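Local coordinates for aerolysin-like protein (Bombina maxima, PDB 6LH8), which is an aerolysin-like protein of a toad, probably either forming membrane pores or regulating a pore-forming paralog, at residues I128-G131 / D132-E135. Sequence-based numbering, arbitrary orientation.
Sequences ISVG and DIKE
V130 and I133 exchange both of their backbone hydrogen bonds across a two-residue turn. V130 N donates to I133 O at 2.9 Å, and I133 N returns a bond of the same length to V130 O. Two residues further from the turn, I128 and E135 form the second reciprocal pair: I128 N to E135 O is 2.8 Å and nearly straight at 169°, and E135 N returns a bond of 3.0 Å to I128 O. Between these pairs S129 faces K134 without direct bonds; instead S129 CA sends a C-H toward I133 O at 3.2 Å, and K134 CA does likewise toward I128 O. I133 O is further approached by a water that donates firmly to G131 O at 2.7 Å and only weakly to I133 O, bridging the turn on the face carrying S129 and K134. The opposite face is apolar near the turn. V130 and I133 stand side by side there, and V130 CG1, placed between its own backbone N and carbonyl carbon (chi1 47°), meets I133 CB at 3.8 Å. On the same face E135 turns its carboxylate away from the strand pair, and OE2 is hydrogen-bonded to T58. S129 also bonds through its backbone to S4 of strand 4-28, tying the hairpin to its neighbour in the sheet. With G131 at positive phi (61°), this is a 2:2 beta hairpin, its two-residue loop G131-D132 forming a type II' turn that links the long antiparallel strands 110-130 and 133-154 at one extremity of the elongated, strand-rich molecule.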
loop_
_atom_site.group_PDB
_atom_site.type_symbol
_atom_site.label_atom_id
_atom_site.label_comp_id
_atom_site.label_asym_id
_atom_site.label_seq_id
_atom_site.Cartn_x
_atom_site.Cartn_y
_atom_site.Cartn_z
ATOM N N ILE A 128 -6.289 3.933 22.731
ATOM C CA ILE A 128 -7.435 3.043 22.864
ATOM C C ILE A 128 -7.971 3.204 24.273
ATOM O O ILE A 128 -7.196 3.235 25.229
ATOM C CB ILE A 128 -7.028 1.573 22.624
ATOM C CG1 ILE A 128 -6.540 1.366 21.186
ATOM C CG2 ILE A 128 -8.151 0.611 23.018
ATOM C CD1 ILE A 128 -7.446 1.940 20.165
ATOM N N SER A 129 -9.286 3.284 24.416
ATOM C CA SER A 129 -9.878 3.158 25.737
ATOM C C SER A 129 -11.075 2.224 25.647
ATOM O O SER A 129 -11.886 2.334 24.723
ATOM C CB SER A 129 -10.286 4.517 26.302
ATOM O OG SER A 129 -11.459 4.986 25.683
ATOM N N VAL A 130 -11.148 1.280 26.574
ATOM C CA VAL A 130 -12.279 0.370 26.698
ATOM C C VAL A 130 -12.645 0.361 28.178
ATOM O O VAL A 130 -11.879 -0.136 29.012
ATOM C CB VAL A 130 -11.974 -1.044 26.169
ATOM C CG1 VAL A 130 -10.638 -1.557 26.679
ATOM C CG2 VAL A 130 -13.089 -2.009 26.536
ATOM N N GLY A 131 -13.788 0.951 28.510
ATOM C CA GLY A 131 -14.097 1.128 29.925
ATOM C C GLY A 131 -13.035 2.001 30.559
ATOM O O GLY A 131 -12.699 3.070 30.046
ATOM N N ASP A 132 -12.473 1.554 31.675
ATOM C CA ASP A 132 -11.421 2.318 32.320
ATOM C C ASP A 132 -10.029 1.880 31.887
ATOM O O ASP A 132 -9.039 2.381 32.425
ATOM C CB ASP A 132 -11.553 2.216 33.835
ATOM C CG ASP A 132 -11.520 0.787 34.320
ATOM O OD1 ASP A 132 -11.765 -0.132 33.509
ATOM O OD2 ASP A 132 -11.266 0.592 35.524
ATOM N N ILE A 133 -9.929 0.964 30.931
ATOM C CA ILE A 133 -8.636 0.492 30.453
ATOM C C ILE A 133 -8.152 1.428 29.355
ATOM O O ILE A 133 -8.898 1.738 28.419
ATOM C CB ILE A 133 -8.740 -0.958 29.950
ATOM C CG1 ILE A 133 -9.084 -1.886 31.120
ATOM C CG2 ILE A 133 -7.440 -1.404 29.303
ATOM C CD1 ILE A 133 -9.539 -3.275 30.695
ATOM N N LYS A 134 -6.907 1.897 29.475
ATOM C CA LYS A 134 -6.289 2.750 28.468
ATOM C C LYS A 134 -5.033 2.067 27.946
ATOM O O LYS A 134 -4.294 1.428 28.706
ATOM C CB LYS A 134 -5.930 4.143 29.023
ATOM C CG LYS A 134 -7.106 4.911 29.602
ATOM C CD LYS A 134 -6.779 6.390 29.752
ATOM C CE LYS A 134 -6.228 6.697 31.130
ATOM N NZ LYS A 134 -7.032 7.769 31.797
ATOM N N GLU A 135 -4.821 2.169 26.640
ATOM C CA GLU A 135 -3.646 1.587 26.010
ATOM C C GLU A 135 -3.238 2.474 24.845
ATOM O O GLU A 135 -4.069 3.154 24.251
ATOM C CB GLU A 135 -3.924 0.159 25.510
ATOM C CG GLU A 135 -2.693 -0.533 24.924
ATOM C CD GLU A 135 -1.621 -0.714 25.964
ATOM O OE1 GLU A 135 -0.802 0.212 26.152
ATOM O OE2 GLU A 135 -1.613 -1.772 26.634
HETATM O O HOH W 1 -10.493 4.470 29.373
#